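Local atomic coordinates of putative sugar binding protein (Bacteroides vulgatus ATCC 8482, PDB entry 3KEZ), a protein that probably binds sugars or other nutrients at the bacterial outer membrane, as a calcium-containing member of the SusD family. Residues 137-140 and 141-144; 171-174 and 175-179; 191-195 and 196-200; 199-202 and 203-207; 232-236 and 237-241. All coordinates share one frame; numbering follows the deposited sequence.

How the contacts relate
Four of the five contacts lie on consecutive elements of the largely helical SusD-family fold, and the fifth stands apart. Along the chain, contact 1 spans short helix 138-141 and the turn after it, contact 2 follows on helix 166-183, contact 3 starts helix 195-209, and contact 4 continues that helix, sharing M199 and T200. Contacts 2 and 4 are closest, with centres about 10 Å apart; V205 and Y206 pack on I173 and I174, so contacts 2 to 4 join two successive helices into one packed unit. Contact 1 is centred about 17 Å from contact 4 without touching it. Contact 5, about 37 Å from contact 1 between centres, lies nearer calcium-site residue N331.

Contact 1 (137-140 and 141-144); sequences PYLK and DNGA
The phenol ring of Y138 lies over the backbone of N142 and G143, covering the turn that follows the short helix 138-141. N142 CA sits 3.9 Å from the centroid of the Y138 ring and 24° off its normal, a CH-pi contact over the face. G143 N stands over the same face, offset toward the rim, and both G143 N and G143 CA lie 3.7 Å from Y138 CD2. With CG anti to the backbone N (chi1 -176°), the Y138 side chain swings back across these peptides. The N142 amide is inclined 40° to the ring and brings its OD1 to 3.8 Å from Y138 CE1. A water links that amide to the helix, donating to N142 OD1 at 2.7 Å and to L139 O. Y138 O itself accepts two backbone bonds, from D141 N at 3.2 Å and from G143 N at 2.9 Å. The chain then reverses in a type I' turn from D141 to A144, with positive phi at both N142 and G143. Inside this turn A144 N makes a weak bond to D141 OD1 (3.2 Å), while D141 OD2 is held by S145. The turn lies at the protein surface: Y138 meets Y170 of helix 166-183, G143 bonds through its backbone to A167 of that helix, and K140 reaches the W433 carbonyl with its NZ.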
loop_
_atom_site.group_PDB
_atom_site.type_symbol
_atom_site.label_atom_id
_atom_site.label_comp_id
_atom_site.label_asym_id
_atom_site.label_seq_id
_atom_site.Cartn_x
_atom_site.Cartn_y
_atom_site.Cartn_z
ATOM N N PRO A 137 -8.588 -4.781 12.390
ATOM C CA PRO A 137 -9.369 -4.664 11.141
ATOM C C PRO A 137 -10.836 -4.417 11.402
ATOM O O PRO A 137 -11.422 -5.000 12.330
ATOM C CB PRO A 137 -9.198 -6.037 10.485
ATOM C CG PRO A 137 -8.712 -6.925 11.565
ATOM C CD PRO A 137 -7.964 -6.098 12.522
ATOM N N TYR A 138 -11.418 -3.587 10.557
ATOM C CA TYR A 138 -12.801 -3.162 10.650
ATOM C C TYR A 138 -13.741 -4.341 10.893
ATOM O O TYR A 138 -14.514 -4.333 11.859
ATOM C CB TYR A 138 -13.204 -2.424 9.373
ATOM C CG TYR A 138 -14.598 -1.882 9.471
ATOM C CD1 TYR A 138 -15.690 -2.678 9.138
ATOM C CD2 TYR A 138 -14.843 -0.583 9.961
ATOM C CE1 TYR A 138 -16.969 -2.210 9.256
ATOM C CE2 TYR A 138 -16.127 -0.119 10.090
ATOM C CZ TYR A 138 -17.186 -0.948 9.744
ATOM O OH TYR A 138 -18.473 -0.536 9.870
ATOM N N LEU A 139 -13.641 -5.373 10.043
ATOM C CA LEU A 139 -14.587 -6.476 10.096
ATOM C C LEU A 139 -14.470 -7.389 11.315
ATOM O O LEU A 139 -15.353 -8.207 11.547
ATOM C CB LEU A 139 -14.532 -7.297 8.815
ATOM C CG LEU A 139 -15.013 -6.537 7.623
ATOM C CD1 LEU A 139 -14.628 -7.352 6.413
ATOM C CD2 LEU A 139 -16.590 -6.315 7.770
ATOM N N LYS A 140 -13.432 -7.234 12.119
ATOM C CA LYS A 140 -13.374 -7.939 13.412
ATOM C C LYS A 140 -14.592 -7.611 14.299
ATOM O O LYS A 140 -15.184 -8.501 14.925
ATOM C CB LYS A 140 -12.082 -7.604 14.168
ATOM C CG LYS A 140 -11.886 -8.370 15.480
ATOM C CD LYS A 140 -10.530 -8.098 16.129
ATOM C CE LYS A 140 -10.280 -8.861 17.423
ATOM N NZ LYS A 140 -9.102 -8.316 18.170
ATOM N N ASP A 141 -14.978 -6.343 14.315
ATOM C CA ASP A 141 -16.052 -5.893 15.183
ATOM C C ASP A 141 -16.751 -4.648 14.647
ATOM O O ASP A 141 -17.139 -3.785 15.412
ATOM C CB ASP A 141 -15.454 -5.562 16.556
ATOM C CG ASP A 141 -14.274 -4.587 16.444
ATOM O OD1 ASP A 141 -13.978 -4.059 15.308
ATOM O OD2 ASP A 141 -13.620 -4.408 17.464
ATOM N N ASN A 142 -16.863 -4.542 13.332
ATOM C CA ASN A 142 -17.417 -3.343 12.663
ATOM C C ASN A 142 -16.842 -2.026 13.124
ATOM O O ASN A 142 -17.579 -1.051 13.287
ATOM C CB ASN A 142 -18.945 -3.327 12.719
ATOM C CG ASN A 142 -19.552 -4.462 11.925
ATOM O OD1 ASN A 142 -18.952 -4.955 10.936
ATOM N ND2 ASN A 142 -20.724 -4.932 12.375
ATOM N N GLY A 143 -15.514 -2.009 13.286
ATOM C CA GLY A 143 -14.770 -0.818 13.605
ATOM C C GLY A 143 -14.961 -0.339 15.040
ATOM O O GLY A 143 -14.714 0.809 15.315
ATOM N N ALA A 144 -15.396 -1.212 15.940
ATOM C CA ALA A 144 -15.601 -0.850 17.342
ATOM C C ALA A 144 -14.269 -0.654 18.106
ATOM O O ALA A 144 -14.221 0.104 19.048
ATOM C CB ALA A 144 -16.463 -1.856 18.031
HETATM O O HOH W 1 -17.798 -7.288 11.694
#

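Contact 2 (171-174 and 175-179); sequences TEII and SDLKN
E172 and D176, one helical turn apart, share a water that donates to E172 OE1 at 2.6 Å and to D176 OD1 at 3.1 Å. The two carboxylates do not meet directly: E172 OE1 and D176 OD1 are 5.0 Å apart, and each acid has a cationic partner. E172 OE1 forms a salt bridge with K152 NZ, and D176 OD2 forms one with R123 NE of helix 109-134. These positive groups, together with the water, would be expected to offset the repulsion between the acids and to favour their ionised forms. The main-chain acceptors are satisfied in sequence. T171 O receives S175 N, E172 O receives D176 N at 2.9 Å, I173 O receives L177 N, and I174 O receives K178 N at 2.8 Å. The bond from L177 N is nearly straight, at 168°. T171 OG1 bonds back to A167 O, one turn earlier. On the apolar side, I173 and L177 run side by side and point the same way, I173 CG2, anti to its backbone nitrogen, meeting L177 CD1 at 3.8 Å. I173 and I174 rest on V205 of helix 195-209, and I173 also packs on L127 and F128. This is a regular i to i+4 alpha-helix, packed between helices 109-134 and 195-209, consistent with the TPR-like helical part of a SusD-family protein.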
loop_
_atom_site.group_PDB
_atom_site.type_symbol
_atom_site.label_atom_id
_atom_site.label_comp_id
_atom_site.label_asym_id
_atom_site.label_seq_id
_atom_site.Cartn_x
_atom_site.Cartn_y
_atom_site.Cartn_z
ATOM N N THR A 171 -14.963 6.410 8.419
ATOM C CA THR A 171 -15.870 7.465 7.966
ATOM C C THR A 171 -15.077 8.606 7.320
ATOM O O THR A 171 -15.433 9.067 6.244
ATOM C CB THR A 171 -16.757 7.956 9.111
ATOM O OG1 THR A 171 -17.551 6.849 9.570
ATOM C CG2 THR A 171 -17.646 9.077 8.675
ATOM N N GLU A 172 -13.988 9.012 7.979
ATOM C CA GLU A 172 -13.124 10.119 7.515
ATOM C C GLU A 172 -12.336 9.735 6.274
ATOM O O GLU A 172 -12.224 10.545 5.330
ATOM C CB GLU A 172 -12.166 10.575 8.624
ATOM C CG GLU A 172 -12.794 11.248 9.812
ATOM C CD GLU A 172 -13.855 12.296 9.444
ATOM O OE1 GLU A 172 -13.606 13.159 8.577
ATOM O OE2 GLU A 172 -14.960 12.223 10.004
ATOM N N ILE A 173 -11.804 8.507 6.271
ATOM C CA ILE A 173 -11.021 7.968 5.162
ATOM C C ILE A 173 -11.883 7.977 3.910
ATOM O O ILE A 173 -11.490 8.527 2.884
ATOM C CB ILE A 173 -10.487 6.547 5.419
ATOM C CG1 ILE A 173 -9.460 6.574 6.570
ATOM C CG2 ILE A 173 -9.854 5.969 4.109
ATOM C CD1 ILE A 173 -9.234 5.222 7.351
ATOM N N ILE A 174 -13.077 7.402 4.013
ATOM C CA ILE A 174 -13.978 7.267 2.854
ATOM C C ILE A 174 -14.462 8.651 2.401
ATOM O O ILE A 174 -14.499 8.953 1.193
ATOM C CB ILE A 174 -15.152 6.296 3.206
ATOM C CG1 ILE A 174 -14.610 4.856 3.330
ATOM C CG2 ILE A 174 -16.270 6.330 2.167
ATOM C CD1 ILE A 174 -15.620 3.835 3.946
ATOM N N SER A 175 -14.803 9.511 3.356
ATOM C CA SER A 175 -15.221 10.861 2.983
ATOM C C SER A 175 -14.148 11.611 2.210
ATOM O O SER A 175 -14.455 12.210 1.191
ATOM C CB SER A 175 -15.631 11.683 4.202
ATOM O OG SER A 175 -15.896 12.994 3.822
ATOM N N ASP A 176 -12.896 11.580 2.690
ATOM C CA ASP A 176 -11.800 12.262 2.002
ATOM C C ASP A 176 -11.600 11.685 0.608
ATOM O O ASP A 176 -11.572 12.404 -0.388
ATOM C CB ASP A 176 -10.489 12.126 2.811
ATOM C CG ASP A 176 -10.436 13.036 4.033
ATOM O OD1 ASP A 176 -11.357 13.884 4.205
ATOM O OD2 ASP A 176 -9.441 12.917 4.817
ATOM N N LEU A 177 -11.505 10.362 0.536
ATOM C CA LEU A 177 -11.223 9.721 -0.759
ATOM C C LEU A 177 -12.346 9.901 -1.752
ATOM O O LEU A 177 -12.107 10.202 -2.931
ATOM C CB LEU A 177 -10.820 8.251 -0.589
ATOM C CG LEU A 177 -9.387 7.953 -0.183
ATOM C CD1 LEU A 177 -9.214 6.501 0.356
ATOM C CD2 LEU A 177 -8.385 8.229 -1.353
ATOM N N LYS A 178 -13.580 9.745 -1.299
ATOM C CA LYS A 178 -14.704 9.906 -2.200
ATOM C C LYS A 178 -14.728 11.303 -2.810
ATOM O O LYS A 178 -14.938 11.491 -4.006
ATOM C CB LYS A 178 -16.001 9.653 -1.430
ATOM C CG LYS A 178 -17.217 9.507 -2.322
ATOM C CD LYS A 178 -18.403 8.948 -1.545
ATOM C CE LYS A 178 -19.679 9.086 -2.391
ATOM N NZ LYS A 178 -19.597 8.319 -3.706
ATOM N N ASN A 179 -14.546 12.284 -1.946
ATOM C CA ASN A 179 -14.480 13.672 -2.355
ATOM C C ASN A 179 -13.316 13.938 -3.291
ATOM O O ASN A 179 -13.471 14.688 -4.246
ATOM C CB ASN A 179 -14.376 14.550 -1.121
ATOM C CG ASN A 179 -15.711 14.736 -0.449
ATOM O OD1 ASN A 179 -16.702 15.048 -1.110
ATOM N ND2 ASN A 179 -15.759 14.544 0.860
HETATM O O HOH W 2 -11.388 13.713 7.287
#

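Contact 3 (191-195 and 196-200)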
loop_
_atom_site.group_PDB
_atom_site.type_symbol
_atom_site.label_atom_id
_atom_site.label_comp_id
_atom_site.label_asym_id
_atom_site.label_seq_id
_atom_site.Cartn_x
_atom_site.Cartn_y
_atom_site.Cartn_z
ATOM N N GLY A 191 4.319 10.856 -10.507
ATOM C CA GLY A 191 4.712 11.030 -9.105
ATOM C C GLY A 191 3.655 11.708 -8.248
ATOM O O GLY A 191 3.921 12.018 -7.085
ATOM N N LYS A 192 2.444 11.899 -8.790
ATOM C CA LYS A 192 1.347 12.510 -8.006
ATOM C C LYS A 192 0.083 11.642 -8.035
ATOM O O LYS A 192 -0.092 10.828 -8.941
ATOM C CB LYS A 192 1.064 13.926 -8.518
ATOM C CG LYS A 192 2.297 14.849 -8.375
ATOM C CD LYS A 192 1.994 16.297 -8.728
ATOM C CE LYS A 192 3.266 17.140 -8.682
ATOM N NZ LYS A 192 4.169 16.639 -7.621
ATOM N N VAL A 193 -0.800 11.829 -7.048
ATOM C CA VAL A 193 -2.100 11.123 -7.035
ATOM C C VAL A 193 -3.050 11.719 -8.025
ATOM O O VAL A 193 -3.155 12.955 -8.123
ATOM C CB VAL A 193 -2.726 11.141 -5.624
ATOM C CG1 VAL A 193 -4.088 10.488 -5.632
ATOM C CG2 VAL A 193 -1.784 10.452 -4.710
ATOM N N ASN A 194 -3.712 10.853 -8.795
ATOM C CA ASN A 194 -4.786 11.287 -9.722
ATOM C C ASN A 194 -6.122 10.576 -9.466
ATOM O O ASN A 194 -6.247 9.806 -8.507
ATOM C CB ASN A 194 -4.337 11.272 -11.207
ATOM C CG ASN A 194 -4.346 9.922 -11.803
ATOM O OD1 ASN A 194 -4.809 8.994 -11.180
ATOM N ND2 ASN A 194 -3.864 9.799 -13.058
ATOM N N ARG A 195 -7.149 10.886 -10.262
ATOM C CA ARG A 195 -8.471 10.346 -9.965
ATOM C C ARG A 195 -8.489 8.805 -9.873
ATOM O O ARG A 195 -9.110 8.213 -8.960
ATOM C CB ARG A 195 -9.503 10.819 -10.982
ATOM C CG ARG A 195 -10.929 10.475 -10.584
ATOM C CD ARG A 195 -11.932 10.995 -11.613
ATOM N NE ARG A 195 -11.717 12.409 -11.867
ATOM C CZ ARG A 195 -12.060 13.046 -12.985
ATOM N NH1 ARG A 195 -12.654 12.396 -13.983
ATOM N NH2 ARG A 195 -11.788 14.340 -13.117
ATOM N N TRP A 196 -7.821 8.154 -10.813
ATOM C CA TRP A 196 -7.880 6.699 -10.923
ATOM C C TRP A 196 -7.131 6.012 -9.777
ATOM O O TRP A 196 -7.606 5.020 -9.225
ATOM C CB TRP A 196 -7.393 6.232 -12.303
ATOM C CG TRP A 196 -7.812 7.156 -13.396
ATOM C CD1 TRP A 196 -6.990 7.823 -14.243
ATOM C CD2 TRP A 196 -9.155 7.579 -13.724
ATOM N NE1 TRP A 196 -7.732 8.623 -15.101
ATOM C CE2 TRP A 196 -9.057 8.477 -14.802
ATOM C CE3 TRP A 196 -10.419 7.280 -13.208
ATOM C CZ2 TRP A 196 -10.173 9.075 -15.383
ATOM C CZ3 TRP A 196 -11.531 7.897 -13.774
ATOM C CH2 TRP A 196 -11.399 8.763 -14.858
ATOM N N ALA A 197 -5.979 6.561 -9.389
ATOM C CA ALA A 197 -5.284 6.106 -8.170
ATOM C C ALA A 197 -6.205 6.221 -6.958
ATOM O O ALA A 197 -6.389 5.251 -6.217
ATOM C CB ALA A 197 -3.983 6.939 -7.911
ATOM N N ALA A 198 -6.811 7.382 -6.762
ATOM C CA ALA A 198 -7.703 7.566 -5.578
ATOM C C ALA A 198 -8.920 6.614 -5.610
ATOM O O ALA A 198 -9.279 6.065 -4.587
ATOM C CB ALA A 198 -8.162 9.020 -5.404
HETATM N N MSE A 199 -9.511 6.393 -6.779
HETATM C CA MSE A 199 -10.637 5.450 -6.894
HETATM C C MSE A 199 -10.194 4.011 -6.559
HETATM O O MSE A 199 -10.921 3.249 -5.931
HETATM C CB MSE A 199 -11.257 5.483 -8.274
HETATM C CG MSE A 199 -12.048 6.655 -8.589
HETATM SE SE MSE A 199 -13.022 6.365 -10.255
HETATM C CE MSE A 199 -14.020 8.056 -10.298
ATOM N N THR A 200 -9.005 3.633 -7.008
ATOM C CA THR A 200 -8.482 2.295 -6.723
ATOM C C THR A 200 -8.265 2.124 -5.227
ATOM O O THR A 200 -8.716 1.138 -4.657
ATOM C CB THR A 200 -7.190 2.014 -7.495
ATOM O OG1 THR A 200 -7.458 2.108 -8.887
ATOM C CG2 THR A 200 -6.638 0.653 -7.195
#
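An asparagine N-cap opens helix 195-209, with N194 as the capping residue. Its OD1 accepts from A197 N at 3.2 Å, an almost linear bond of 176° that lies nearly along the C=O axis. W196 N approaches the same oxygen at 3.1 Å but makes only a weak bond. The N194 side chain sits between its own backbone N and carbonyl carbon (chi1 79°), which turns the amide oxygen over the first turn, while N194 ND2 donates to D187 O. The helical bonds then begin from A198 N to N194 O and from M199 N to R195 O. Beside the cap, R195 and W196 run alongside each other: R195 CD lies over the face of the W196 six-membered ring, 4.2 Å from its centroid. R195 CD is also 3.8 Å from CE of selenomethionine M199, which lies alongside it. V193 CG1 packs against A197 CB and A198 CB. R195 NH2 and W196 NE1 donate to the carbonyls of L184 and G186, tying this turn to the loop after helix 166-183. The cap thus satisfies A197 N, and weakly W196 N, where the helix dipole would be expected to favour an oxygen acceptor.

Contact 4 (199-202 and 203-207)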
loop_
_atom_site.group_PDB
_atom_site.type_symbol
_atom_site.label_atom_id
_atom_site.label_comp_id
_atom_site.label_asym_id
_atom_site.label_seq_id
_atom_site.Cartn_x
_atom_site.Cartn_y
_atom_site.Cartn_z
HETATM N N MSE A 199 -9.511 6.393 -6.779
HETATM C CA MSE A 199 -10.637 5.450 -6.894
HETATM C C MSE A 199 -10.194 4.011 -6.559
HETATM O O MSE A 199 -10.921 3.249 -5.931
HETATM C CB MSE A 199 -11.257 5.483 -8.274
HETATM C CG MSE A 199 -12.048 6.655 -8.589
HETATM SE SE MSE A 199 -13.022 6.365 -10.255
HETATM C CE MSE A 199 -14.020 8.056 -10.298
ATOM N N THR A 200 -9.005 3.633 -7.008
ATOM C CA THR A 200 -8.482 2.295 -6.723
ATOM C C THR A 200 -8.265 2.124 -5.227
ATOM O O THR A 200 -8.716 1.138 -4.657
ATOM C CB THR A 200 -7.190 2.014 -7.495
ATOM O OG1 THR A 200 -7.458 2.108 -8.887
ATOM C CG2 THR A 200 -6.638 0.653 -7.195
ATOM N N LEU A 201 -7.656 3.113 -4.573
ATOM C CA LEU A 201 -7.426 3.042 -3.097
ATOM C C LEU A 201 -8.787 2.985 -2.410
ATOM O O LEU A 201 -9.004 2.148 -1.552
ATOM C CB LEU A 201 -6.627 4.218 -2.567
ATOM C CG LEU A 201 -6.286 4.284 -1.078
ATOM C CD1 LEU A 201 -5.707 2.940 -0.605
ATOM C CD2 LEU A 201 -5.319 5.444 -0.776
ATOM N N LEU A 202 -9.723 3.821 -2.862
ATOM C CA LEU A 202 -11.031 3.879 -2.215
ATOM C C LEU A 202 -11.728 2.498 -2.329
ATOM O O LEU A 202 -12.329 2.049 -1.360
ATOM C CB LEU A 202 -11.906 5.000 -2.779
ATOM C CG LEU A 202 -13.332 5.068 -2.208
ATOM C CD1 LEU A 202 -13.338 4.986 -0.658
ATOM C CD2 LEU A 202 -14.038 6.316 -2.696
ATOM N N SER A 203 -11.587 1.837 -3.482
ATOM C CA SER A 203 -12.102 0.480 -3.643
ATOM C C SER A 203 -11.505 -0.500 -2.656
ATOM O O SER A 203 -12.198 -1.349 -2.127
ATOM C CB SER A 203 -11.971 -0.043 -5.113
ATOM O OG SER A 203 -10.660 -0.502 -5.432
ATOM N N ARG A 204 -10.214 -0.372 -2.396
ATOM C CA ARG A 204 -9.569 -1.189 -1.372
ATOM C C ARG A 204 -10.172 -0.898 -0.010
ATOM O O ARG A 204 -10.484 -1.827 0.767
ATOM C CB ARG A 204 -8.034 -0.929 -1.364
ATOM C CG ARG A 204 -7.281 -1.926 -0.453
ATOM C CD ARG A 204 -5.933 -1.403 -0.055
ATOM N NE ARG A 204 -5.107 -1.060 -1.188
ATOM C CZ ARG A 204 -3.988 -0.346 -1.095
ATOM N NH1 ARG A 204 -3.581 0.119 0.064
ATOM N NH2 ARG A 204 -3.276 -0.069 -2.160
ATOM N N VAL A 205 -10.336 0.384 0.303
ATOM C CA VAL A 205 -10.835 0.768 1.614
ATOM C C VAL A 205 -12.253 0.191 1.798
ATOM O O VAL A 205 -12.529 -0.403 2.823
ATOM C CB VAL A 205 -10.828 2.274 1.831
ATOM C CG1 VAL A 205 -11.518 2.627 3.188
ATOM C CG2 VAL A 205 -9.391 2.838 1.799
ATOM N N TYR A 206 -13.095 0.273 0.773
ATOM C CA TYR A 206 -14.409 -0.368 0.836
ATOM C C TYR A 206 -14.351 -1.878 1.065
ATOM O O TYR A 206 -15.223 -2.440 1.759
ATOM C CB TYR A 206 -15.228 -0.031 -0.411
ATOM C CG TYR A 206 -15.804 1.402 -0.486
ATOM C CD1 TYR A 206 -16.557 1.933 0.560
ATOM C CD2 TYR A 206 -15.744 2.133 -1.669
ATOM C CE1 TYR A 206 -17.135 3.171 0.476
ATOM C CE2 TYR A 206 -16.363 3.404 -1.778
ATOM C CZ TYR A 206 -17.052 3.889 -0.701
ATOM O OH TYR A 206 -17.653 5.080 -0.761
ATOM N N LEU A 207 -13.382 -2.571 0.459
ATOM C CA LEU A 207 -13.261 -4.040 0.689
ATOM C C LEU A 207 -12.968 -4.296 2.137
ATOM O O LEU A 207 -13.580 -5.175 2.775
ATOM C CB LEU A 207 -12.145 -4.663 -0.176
ATOM C CG LEU A 207 -12.348 -4.702 -1.677
ATOM C CD1 LEU A 207 -11.104 -5.169 -2.418
ATOM C CD2 LEU A 207 -13.548 -5.590 -1.943
#
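L202 rests on the ring of Y206 one turn further along the helix. Its CD1 lies over one face, 3.9 Å from the Y206 centroid and 22° off the normal, a CH-pi contact, while L202 CG approaches Y206 CE2 to 3.5 Å. With CG of L202 anti to the backbone N (chi1 176°), the branch leans along the helix toward the ring. L201 makes a comparable contact with R204: its CD1 sits over one face of the guanidinium, 3.6 Å from R204 NH1. S203 turns its hydroxyl back to the main chain, and OG donates to T200 O at 2.7 Å. That carbonyl also accepts R204 N at 3.1 Å, so two donors grip the carbonyl oxygen of buried T200. Backbone bonds from V205 N to L201 O and from Y206 N to L202 O fix the spacing of these side chains. In the next shell, E339 forms a salt bridge with R204 NE, and N343 of the same helix 337-350 hydrogen-bonds S203 OG. On another side Y206 packs against I174 of helix 166-183 and A215 of helix 212-229. A buried helix packed between helices 166-183, 212-229 and 337-350 is consistent with the TPR-like, mainly helical part of the SusD fold.

Contact 5 (232-236 and 237-241); sequences ALWTN and EEYPT
The chain leaves an extended run at T235 and turns into a helical path, where Y239 N bonds back to T235 O at 2.9 Å. T235 and E238 bond to each other reciprocally. E238 N donates to T235 OG1 at 2.9 Å, and T235 N donates to E238 OE1 at 2.8 Å with an angle of 165°, the nitrogen standing above the carboxylate plane. This reciprocal pairing has the bond pattern of a capping box, at the turn that leads into the weakly bonded helix 239-242. The threonine hydroxyl lies between its backbone N and carbonyl carbon (chi1 67°), a position that points it at E238 N. A water donates to both E238 OE1, at 2.7 Å, and L233 O, so this carboxylate oxygen has a second donor. E238 OE1 also lies near the edge of the W234 indole, 4.0 Å from CD1, with carboxylate and ring almost perpendicular. W234 CB touches Y239 CD2 at 4.4 Å, and both aromatic rings meet W243 edge-to-face. Y239 OH reaches E391, and N236 ND2 bonds to R367 O of helix 354-368.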
loop_
_atom_site.group_PDB
_atom_site.type_symbol
_atom_site.label_atom_id
_atom_site.label_comp_id
_atom_site.label_asym_id
_atom_site.label_seq_id
_atom_site.Cartn_x
_atom_site.Cartn_y
_atom_site.Cartn_z
ATOM N N ALA A 232 -2.797 0.792 -19.194
ATOM C CA ALA A 232 -3.159 -0.544 -19.586
ATOM C C ALA A 232 -2.311 -1.465 -18.741
ATOM O O ALA A 232 -1.177 -1.130 -18.381
ATOM C CB ALA A 232 -2.939 -0.757 -21.114
ATOM N N LEU A 233 -2.876 -2.607 -18.380
ATOM C CA LEU A 233 -2.127 -3.660 -17.728
ATOM C C LEU A 233 -0.892 -3.975 -18.572
ATOM O O LEU A 233 -0.959 -4.079 -19.815
ATOM C CB LEU A 233 -2.983 -4.929 -17.573
ATOM C CG LEU A 233 -4.184 -4.948 -16.605
ATOM C CD1 LEU A 233 -4.895 -6.349 -16.680
ATOM C CD2 LEU A 233 -3.761 -4.614 -15.219
ATOM N N TRP A 234 0.240 -4.096 -17.897
ATOM C CA TRP A 234 1.480 -4.539 -18.557
ATOM C C TRP A 234 1.254 -5.888 -19.223
ATOM O O TRP A 234 0.746 -6.813 -18.589
ATOM C CB TRP A 234 2.620 -4.659 -17.529
ATOM C CG TRP A 234 3.160 -3.343 -17.044
ATOM C CD1 TRP A 234 3.335 -2.191 -17.779
ATOM C CD2 TRP A 234 3.618 -3.051 -15.740
ATOM N NE1 TRP A 234 3.858 -1.193 -16.977
ATOM C CE2 TRP A 234 4.027 -1.699 -15.720
ATOM C CE3 TRP A 234 3.691 -3.789 -14.552
ATOM C CZ2 TRP A 234 4.517 -1.101 -14.585
ATOM C CZ3 TRP A 234 4.180 -3.182 -13.447
ATOM C CH2 TRP A 234 4.592 -1.859 -13.465
ATOM N N THR A 235 1.634 -6.016 -20.490
ATOM C CA THR A 235 1.497 -7.294 -21.184
ATOM C C THR A 235 2.381 -8.375 -20.543
ATOM O O THR A 235 3.321 -8.088 -19.786
ATOM C CB THR A 235 1.876 -7.196 -22.660
ATOM O OG1 THR A 235 3.278 -6.935 -22.755
ATOM C CG2 THR A 235 1.087 -6.071 -23.377
ATOM N N ASN A 236 2.070 -9.622 -20.847
ATOM C CA ASN A 236 2.924 -10.746 -20.439
ATOM C C ASN A 236 4.379 -10.501 -20.865
ATOM O O ASN A 236 5.300 -10.694 -20.094
ATOM C CB ASN A 236 2.365 -12.024 -21.059
ATOM C CG ASN A 236 3.176 -13.233 -20.757
ATOM O OD1 ASN A 236 4.041 -13.613 -21.562
ATOM N ND2 ASN A 236 2.890 -13.892 -19.629
ATOM N N GLU A 237 4.570 -10.026 -22.092
ATOM C CA GLU A 237 5.909 -9.679 -22.596
ATOM C C GLU A 237 6.619 -8.523 -21.864
ATOM O O GLU A 237 7.823 -8.581 -21.633
ATOM C CB GLU A 237 5.823 -9.359 -24.088
ATOM C CG GLU A 237 7.174 -9.235 -24.742
ATOM C CD GLU A 237 7.091 -9.142 -26.239
ATOM O OE1 GLU A 237 6.068 -9.594 -26.815
ATOM O OE2 GLU A 237 8.066 -8.635 -26.843
ATOM N N GLU A 238 5.871 -7.495 -21.495
ATOM C CA GLU A 238 6.410 -6.327 -20.794
ATOM C C GLU A 238 6.737 -6.611 -19.335
ATOM O O GLU A 238 7.665 -6.014 -18.767
ATOM C CB GLU A 238 5.384 -5.206 -20.823
ATOM C CG GLU A 238 5.220 -4.565 -22.185
ATOM C CD GLU A 238 3.942 -3.741 -22.351
ATOM O OE1 GLU A 238 3.037 -3.770 -21.491
ATOM O OE2 GLU A 238 3.840 -3.066 -23.397
ATOM N N TYR A 239 5.981 -7.515 -18.724
ATOM C CA TYR A 239 5.933 -7.615 -17.254
ATOM C C TYR A 239 7.299 -7.718 -16.570
ATOM O O TYR A 239 7.549 -7.006 -15.597
ATOM C CB TYR A 239 5.063 -8.774 -16.822
ATOM C CG TYR A 239 4.633 -8.730 -15.388
ATOM C CD1 TYR A 239 5.405 -9.312 -14.374
ATOM C CD2 TYR A 239 3.440 -8.154 -15.039
ATOM C CE1 TYR A 239 4.973 -9.325 -13.048
ATOM C CE2 TYR A 239 3.012 -8.140 -13.741
ATOM C CZ TYR A 239 3.773 -8.731 -12.735
ATOM O OH TYR A 239 3.305 -8.699 -11.455
ATOM N N PRO A 240 8.196 -8.576 -17.086
ATOM C CA PRO A 240 9.461 -8.762 -16.363
ATOM C C PRO A 240 10.308 -7.481 -16.237
ATOM O O PRO A 240 11.052 -7.360 -15.276
ATOM C CB PRO A 240 10.182 -9.817 -17.196
ATOM C CG PRO A 240 9.094 -10.558 -17.920
ATOM C CD PRO A 240 8.049 -9.515 -18.208
ATOM N N THR A 241 10.206 -6.546 -17.187
ATOM C CA THR A 241 11.042 -5.338 -17.155
ATOM C C THR A 241 10.295 -4.006 -17.030
ATOM O O THR A 241 10.942 -2.954 -16.919
ATOM C CB THR A 241 11.976 -5.234 -18.400
ATOM O OG1 THR A 241 11.181 -5.103 -19.583
ATOM C CG2 THR A 241 12.901 -6.451 -18.498
HETATM O O HOH W 3 0.561 -2.691 -21.644
#